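Long-range contact in antifreeze protein type II (Clupea harengus, PDB 2PY2), which probably binds ice crystals and checks their growth in a calcium-dependent way, using a C-type lectin fold: residues A28-A40 with T118-K130. Residues are numbered along the deposited sequence; the frame is centred on the assembly and turned at random.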
ATOM      1  N   ALA A  28      -6.468  -6.066  -6.321  1.00 12.90           N
ATOM      2  CA  ALA A  28      -6.535  -4.817  -5.565  1.00 12.49           C
ATOM      3  C   ALA A  28      -6.114  -3.644  -6.456  1.00 11.52           C
ATOM      4  O   ALA A  28      -6.737  -2.579  -6.451  1.00 13.17           O
ATOM      5  CB  ALA A  28      -5.618  -4.898  -4.345  1.00 12.31           C
ATOM      6  N   GLN A  29      -5.038  -3.832  -7.213  1.00 10.83           N
ATOM      7  CA  GLN A  29      -4.552  -2.793  -8.111  1.00 11.46           C
ATOM      8  C   GLN A  29      -5.568  -2.546  -9.220  1.00 11.88           C
ATOM      9  O   GLN A  29      -5.833  -1.399  -9.589  1.00 13.98           O
ATOM     10  CB  GLN A  29      -3.204  -3.205  -8.705  1.00 12.87           C
ATOM     11  CG  GLN A  29      -2.720  -2.320  -9.856  1.00 11.71           C
ATOM     12  CD  GLN A  29      -2.386  -0.899  -9.439  1.00 13.87           C
ATOM     13  OE1 GLN A  29      -2.340  -0.567  -8.247  1.00 13.61           O
ATOM     14  NE2 GLN A  29      -2.129  -0.049 -10.428  1.00 14.97           N
ATOM     15  N   GLU A  30      -6.143  -3.624  -9.745  1.00 13.94           N
ATOM     16  CA  GLU A  30      -7.149  -3.515 -10.798  1.00 17.43           C
ATOM     17  C   GLU A  30      -8.348  -2.737 -10.252  1.00 17.80           C
ATOM     18  O   GLU A  30      -8.905  -1.873 -10.927  1.00 18.97           O
ATOM     19  CB  GLU A  30      -7.583  -4.913 -11.263  1.00 21.28           C
ATOM     20  CG  GLU A  30      -6.452  -5.736 -11.905  1.00 28.36           C
ATOM     21  CD  GLU A  30      -6.843  -7.188 -12.212  1.00 33.39           C
ATOM     22  OE1 GLU A  30      -7.780  -7.402 -13.017  1.00 34.59           O
ATOM     23  OE2 GLU A  30      -6.207  -8.118 -11.650  1.00 36.27           O
ATOM     24  N   SER A  31      -8.729  -3.040  -9.016  1.00 17.77           N
ATOM     25  CA  SER A  31      -9.852  -2.364  -8.385  1.00 19.58           C
ATOM     26  C   SER A  31      -9.573  -0.860  -8.284  1.00 19.93           C
ATOM     27  O   SER A  31     -10.466  -0.044  -8.526  1.00 20.32           O
ATOM     28  CB  SER A  31     -10.111  -2.967  -7.001  1.00 22.17           C
ATOM     29  OG  SER A  31     -11.318  -2.479  -6.443  1.00 27.67           O
ATOM     30  N   CYS A  32      -8.338  -0.482  -7.948  1.00 18.43           N
ATOM     31  CA  CYS A  32      -8.002   0.941  -7.856  1.00 18.52           C
ATOM     32  C   CYS A  32      -8.036   1.607  -9.231  1.00 18.77           C
ATOM     33  O   CYS A  32      -8.484   2.751  -9.377  1.00 16.56           O
ATOM     34  CB  CYS A  32      -6.600   1.169  -7.283  1.00 20.56           C
ATOM     35  SG  CYS A  32      -6.254   0.659  -5.564  1.00 20.56           S
ATOM     36  N   MET A  33      -7.554   0.889 -10.239  1.00 17.21           N
ATOM     37  CA  MET A  33      -7.510   1.426 -11.588  1.00 19.59           C
ATOM     38  C   MET A  33      -8.884   1.772 -12.125  1.00 20.30           C
ATOM     39  O   MET A  33      -9.014   2.661 -12.958  1.00 21.47           O
ATOM     40  CB  MET A  33      -6.814   0.437 -12.515  1.00 19.38           C
ATOM     41  CG  MET A  33      -5.329   0.340 -12.237  1.00 19.21           C
ATOM     42  SD  MET A  33      -4.580  -0.968 -13.183  1.00 21.16           S
ATOM     43  CE  MET A  33      -4.473  -0.195 -14.832  1.00 22.23           C
ATOM     44  N   LYS A  34      -9.906   1.074 -11.646  1.00 21.83           N
ATOM     45  CA  LYS A  34     -11.273   1.342 -12.087  1.00 25.19           C
ATOM     46  C   LYS A  34     -11.706   2.733 -11.636  1.00 26.74           C
ATOM     47  O   LYS A  34     -12.653   3.309 -12.177  1.00 26.82           O
ATOM     48  CB  LYS A  34     -12.228   0.294 -11.521  1.00 27.65           C
ATOM     49  CG  LYS A  34     -12.201  -1.022 -12.273  1.00 30.34           C
ATOM     50  CD  LYS A  34     -13.207  -2.022 -11.715  1.00 34.54           C
ATOM     51  CE  LYS A  34     -12.758  -2.587 -10.378  1.00 36.78           C
ATOM     52  NZ  LYS A  34     -13.726  -3.592  -9.847  1.00 38.46           N
ATOM     53  N   GLU A  35     -10.997   3.271 -10.650  1.00 27.06           N
ATOM     54  CA  GLU A  35     -11.295   4.591 -10.107  1.00 27.67           C
ATOM     55  C   GLU A  35     -10.230   5.620 -10.480  1.00 25.76           C
ATOM     56  O   GLU A  35     -10.129   6.671  -9.847  1.00 25.11           O
ATOM     57  CB  GLU A  35     -11.399   4.514  -8.581  1.00 32.31           C
ATOM     58  CG  GLU A  35     -12.426   3.521  -8.071  1.00 37.62           C
ATOM     59  CD  GLU A  35     -13.839   3.918  -8.435  1.00 41.64           C
ATOM     60  OE1 GLU A  35     -14.275   5.014  -8.016  1.00 43.54           O
ATOM     61  OE2 GLU A  35     -14.514   3.133  -9.139  1.00 44.36           O
ATOM     62  N   GLY A  36      -9.436   5.321 -11.502  1.00 21.99           N
ATOM     63  CA  GLY A  36      -8.386   6.238 -11.910  1.00 19.15           C
ATOM     64  C   GLY A  36      -7.320   6.368 -10.838  1.00 18.77           C
ATOM     65  O   GLY A  36      -6.637   7.391 -10.740  1.00 17.75           O
ATOM     66  N   ALA A  37      -7.169   5.317 -10.038  1.00 17.52           N
ATOM     67  CA  ALA A  37      -6.198   5.307  -8.944  1.00 17.51           C
ATOM     68  C   ALA A  37      -5.176   4.173  -9.060  1.00 17.17           C
ATOM     69  O   ALA A  37      -5.194   3.392 -10.010  1.00 16.35           O
ATOM     70  CB  ALA A  37      -6.939   5.198  -7.605  1.00 16.93           C
ATOM     71  N   ASN A  38      -4.274   4.114  -8.084  1.00 16.15           N
ATOM     72  CA  ASN A  38      -3.239   3.079  -8.003  1.00 15.72           C
ATOM     73  C   ASN A  38      -3.165   2.680  -6.545  1.00 15.19           C
ATOM     74  O   ASN A  38      -3.553   3.468  -5.683  1.00 15.62           O
ATOM     75  CB  ASN A  38      -1.866   3.643  -8.377  1.00 16.57           C
ATOM     76  CG  ASN A  38      -1.673   3.788  -9.864  1.00 18.38           C
ATOM     77  OD1 ASN A  38      -1.604   2.800 -10.581  1.00 18.06           O
ATOM     78  ND2 ASN A  38      -1.586   5.027 -10.335  1.00 20.01           N
ATOM     79  N   LEU A  39      -2.690   1.472  -6.252  1.00 13.43           N
ATOM     80  CA  LEU A  39      -2.503   1.114  -4.854  1.00 13.16           C
ATOM     81  C   LEU A  39      -1.582   2.223  -4.370  1.00 12.31           C
ATOM     82  O   LEU A  39      -0.664   2.627  -5.079  1.00 13.00           O
ATOM     83  CB  LEU A  39      -1.848  -0.257  -4.719  1.00 12.21           C
ATOM     84  CG  LEU A  39      -2.853  -1.392  -4.907  1.00 12.83           C
ATOM     85  CD1 LEU A  39      -2.140  -2.738  -4.943  1.00 11.59           C
ATOM     86  CD2 LEU A  39      -3.882  -1.347  -3.755  1.00 13.24           C
ATOM     87  N   ALA A  40      -1.816   2.715  -3.158  1.00 10.69           N
ATOM     88  CA  ALA A  40      -1.061   3.852  -2.642  1.00 12.15           C
ATOM     89  C   ALA A  40       0.428   3.716  -2.418  1.00 11.39           C
ATOM     90  O   ALA A  40       0.925   2.649  -2.093  1.00 13.30           O
ATOM     91  CB  ALA A  40      -1.710   4.342  -1.349  1.00 12.33           C
ATOM     92  N   THR A 118      -0.368 -13.279  -3.878  1.00 11.94           N
ATOM     93  CA  THR A 118      -1.644 -13.989  -3.981  1.00 11.97           C
ATOM     94  C   THR A 118      -2.492 -13.965  -2.712  1.00 12.17           C
ATOM     95  O   THR A 118      -3.648 -14.382  -2.728  1.00 11.74           O
ATOM     96  CB  THR A 118      -1.442 -15.453  -4.405  1.00 15.14           C
ATOM     97  OG1 THR A 118      -0.448 -16.059  -3.573  1.00 16.10           O
ATOM     98  CG2 THR A 118      -0.996 -15.521  -5.863  1.00 15.64           C
ATOM     99  N   HIS A 119      -1.924 -13.478  -1.612  1.00 11.56           N
ATOM    100  CA  HIS A 119      -2.660 -13.407  -0.347  1.00 12.33           C
ATOM    101  C   HIS A 119      -3.780 -12.390  -0.458  1.00 11.76           C
ATOM    102  O   HIS A 119      -3.603 -11.348  -1.079  1.00 11.64           O
ATOM    103  CB  HIS A 119      -1.727 -12.972   0.785  1.00 12.80           C
ATOM    104  CG  HIS A 119      -0.807 -14.051   1.258  1.00 10.68           C
ATOM    105  ND1 HIS A 119      -0.537 -15.181   0.516  1.00 15.06           N
ATOM    106  CD2 HIS A 119      -0.069 -14.156   2.387  1.00 12.79           C
ATOM    107  CE1 HIS A 119       0.330 -15.937   1.169  1.00 11.82           C
ATOM    108  NE2 HIS A 119       0.629 -15.337   2.308  1.00 16.20           N
ATOM    109  N   LEU A 120      -4.916 -12.671   0.175  1.00 11.63           N
ATOM    110  CA  LEU A 120      -6.043 -11.740   0.136  1.00 13.61           C
ATOM    111  C   LEU A 120      -5.972 -10.728   1.279  1.00 14.31           C
ATOM    112  O   LEU A 120      -5.858 -11.115   2.435  1.00 15.69           O
ATOM    113  CB  LEU A 120      -7.374 -12.499   0.251  1.00 15.56           C
ATOM    114  CG  LEU A 120      -7.721 -13.554  -0.806  1.00 19.40           C
ATOM    115  CD1 LEU A 120      -7.565 -12.960  -2.183  1.00 20.07           C
ATOM    116  CD2 LEU A 120      -6.826 -14.770  -0.666  1.00 24.11           C
ATOM    117  N   HIS A 121      -6.028  -9.440   0.947  1.00 11.20           N
ATOM    118  CA  HIS A 121      -6.018  -8.381   1.953  1.00 12.98           C
ATOM    119  C   HIS A 121      -6.806  -7.162   1.502  1.00 14.02           C
ATOM    120  O   HIS A 121      -7.124  -7.006   0.317  1.00 13.81           O
ATOM    121  CB  HIS A 121      -4.588  -7.939   2.271  1.00 12.93           C
ATOM    122  CG  HIS A 121      -3.795  -8.956   3.025  1.00 12.84           C
ATOM    123  ND1 HIS A 121      -4.138  -9.370   4.294  1.00 13.42           N
ATOM    124  CD2 HIS A 121      -2.669  -9.631   2.699  1.00 13.71           C
ATOM    125  CE1 HIS A 121      -3.254 -10.256   4.719  1.00 13.12           C
ATOM    126  NE2 HIS A 121      -2.354 -10.434   3.770  1.00 12.71           N
ATOM    127  N   SER A 122      -7.140  -6.312   2.466  1.00 13.07           N
ATOM    128  CA  SER A 122      -7.831  -5.071   2.184  1.00 12.77           C
ATOM    129  C   SER A 122      -6.746  -4.236   1.520  1.00 12.01           C
ATOM    130  O   SER A 122      -5.606  -4.684   1.425  1.00 11.36           O
ATOM    131  CB  SER A 122      -8.270  -4.410   3.487  1.00 14.87           C
ATOM    132  OG  SER A 122      -9.135  -5.273   4.193  1.00 18.34           O
ATOM    133  N   SER A 123      -7.069  -3.031   1.071  1.00 12.87           N
ATOM    134  CA  SER A 123      -6.043  -2.236   0.417  1.00 14.29           C
ATOM    135  C   SER A 123      -6.262  -0.738   0.502  1.00 13.95           C
ATOM    136  O   SER A 123      -7.338  -0.266   0.876  1.00 14.44           O
ATOM    137  CB  SER A 123      -5.919  -2.663  -1.050  1.00 15.57           C
ATOM    138  OG  SER A 123      -7.153  -2.509  -1.735  1.00 15.21           O
ATOM    139  N   ILE A 124      -5.217   0.008   0.162  1.00 13.85           N
ATOM    140  CA  ILE A 124      -5.272   1.461   0.179  1.00 14.16           C
ATOM    141  C   ILE A 124      -5.067   1.958  -1.240  1.00 14.85           C
ATOM    142  O   ILE A 124      -4.062   1.612  -1.868  1.00 12.63           O
ATOM    143  CB  ILE A 124      -4.130   2.074   1.017  1.00 15.27           C
ATOM    144  CG1 ILE A 124      -3.985   1.341   2.358  1.00 16.64           C
ATOM    145  CG2 ILE A 124      -4.379   3.572   1.194  1.00 17.25           C
ATOM    146  CD1 ILE A 124      -5.211   1.379   3.226  1.00 17.18           C
ATOM    147  N   CYS A 125      -6.000   2.761  -1.745  1.00 14.46           N
ATOM    148  CA  CYS A 125      -5.870   3.321  -3.089  1.00 17.18           C
ATOM    149  C   CYS A 125      -5.597   4.818  -2.965  1.00 16.84           C
ATOM    150  O   CYS A 125      -6.012   5.461  -1.996  1.00 15.50           O
ATOM    151  CB  CYS A 125      -7.151   3.146  -3.924  1.00 22.00           C
ATOM    152  SG  CYS A 125      -7.710   1.459  -4.371  1.00 30.05           S
ATOM    153  N   ALA A 126      -4.893   5.375  -3.940  1.00 15.21           N
ATOM    154  CA  ALA A 126      -4.602   6.803  -3.925  1.00 17.68           C
ATOM    155  C   ALA A 126      -4.529   7.343  -5.342  1.00 19.04           C
ATOM    156  O   ALA A 126      -4.254   6.605  -6.285  1.00 18.15           O
ATOM    157  CB  ALA A 126      -3.291   7.070  -3.193  1.00 16.02           C
ATOM    158  N   LYS A 127      -4.796   8.637  -5.481  1.00 20.87           N
ATOM    159  CA  LYS A 127      -4.745   9.309  -6.773  1.00 21.62           C
ATOM    160  C   LYS A 127      -4.643  10.808  -6.527  1.00 24.06           C
ATOM    161  O   LYS A 127      -5.088  11.308  -5.495  1.00 21.91           O
ATOM    162  CB  LYS A 127      -5.987   8.982  -7.615  1.00 21.93           C
ATOM    163  CG  LYS A 127      -7.325   9.350  -6.988  1.00 21.90           C
ATOM    164  CD  LYS A 127      -8.480   9.006  -7.923  1.00 22.41           C
ATOM    165  CE  LYS A 127      -9.828   9.285  -7.282  1.00 23.21           C
ATOM    166  NZ  LYS A 127     -10.960   9.019  -8.221  1.00 24.39           N
ATOM    167  N   PRO A 128      -4.024  11.545  -7.460  1.00 27.13           N
ATOM    168  CA  PRO A 128      -3.900  12.992  -7.266  1.00 28.80           C
ATOM    169  C   PRO A 128      -5.234  13.731  -7.168  1.00 30.52           C
ATOM    170  O   PRO A 128      -6.247  13.305  -7.728  1.00 29.53           O
ATOM    171  CB  PRO A 128      -3.064  13.435  -8.468  1.00 29.26           C
ATOM    172  CG  PRO A 128      -3.347  12.383  -9.503  1.00 29.73           C
ATOM    173  CD  PRO A 128      -3.341  11.119  -8.693  1.00 27.12           C
ATOM    174  N   LEU A 129      -5.224  14.835  -6.431  1.00 32.73           N
ATOM    175  CA  LEU A 129      -6.412  15.657  -6.256  1.00 36.12           C
ATOM    176  C   LEU A 129      -6.604  16.470  -7.532  1.00 37.56           C
ATOM    177  O   LEU A 129      -5.665  17.107  -8.008  1.00 37.65           O
ATOM    178  CB  LEU A 129      -6.220  16.596  -5.061  1.00 36.65           C
ATOM    179  CG  LEU A 129      -7.339  17.590  -4.734  1.00 38.37           C
ATOM    180  CD1 LEU A 129      -8.595  16.843  -4.307  1.00 39.02           C
ATOM    181  CD2 LEU A 129      -6.876  18.522  -3.627  1.00 38.39           C
ATOM    182  N   LYS A 130      -7.813  16.442  -8.089  1.00 39.76           N
ATOM    183  CA  LYS A 130      -8.099  17.186  -9.315  1.00 42.47           C
ATOM    184  C   LYS A 130      -8.676  18.573  -9.041  1.00 43.01           C
ATOM    185  O   LYS A 130      -9.040  18.843  -7.877  1.00 43.56           O
ATOM    186  CB  LYS A 130      -9.067  16.391 -10.199  1.00 43.51           C
ATOM    187  CG  LYS A 130      -8.546  15.032 -10.672  1.00 45.84           C
ATOM    188  CD  LYS A 130      -7.306  15.151 -11.564  1.00 47.43           C
ATOM    189  CE  LYS A 130      -6.049  15.476 -10.760  1.00 48.73           C
ATOM    190  NZ  LYS A 130      -4.856  15.704 -11.624  1.00 49.05           N
TER
HETATM  191  O   HOH W   1      -8.333  -1.803  -4.044  1.00 20.34           O
HETATM  192  O   HOH W   2      -2.231   7.058  -8.310  1.00 31.70           O
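Cys32, near the end of helix 25-33, is joined to Cys125 of strand 121-128 by a disulfide that bridges the gap between helix and sheet (chi3 -86°). The small methyls of Ala28 and Ala37 let the helix and the turn after it come close to the strand. Toward the start of the helix, Ala28 CB and the end of Leu39 both rest on Ser123; Leu39 CD2 lies 3.6 Å from Ser123 CB, its side chain bending back although its CB points away. Beside the disulfide, Ala37 sets its CB against Ala126 O (3.3 Å) and Lys127 CB. On the strand face away from the disulfide, Ala40 CB rests against Ile124 CG2 and lies 3.7 Å from Ala126 CB.

A Schellman motif ends the helix: Ala37 N returns to Cys32 O and Gly36 N to Met33 O, with glycine easily adopting the positive phi at C-prime. Asn38 and Ala126 then exchange two antiparallel backbone hydrogen bonds, and Ala40 N donates to Ile124 O. The Gln29 amide ties helix to short strand, OE1 accepting from Leu39 N and NE2 donating, in plane, to Asn38 OD1. Extended Lys127 brings NZ to Glu35 O (3.0 Å); Trp8 adds a cation-pi contact. Waters link Ala28 O to Ser123 OG and Asn38 ND2 to Ala126 O.

Such a first-helix-to-last-strand disulfide characterises C-type lectin domains; here covalent, apolar and polar links together fix helix 25-33 on strand 121-128.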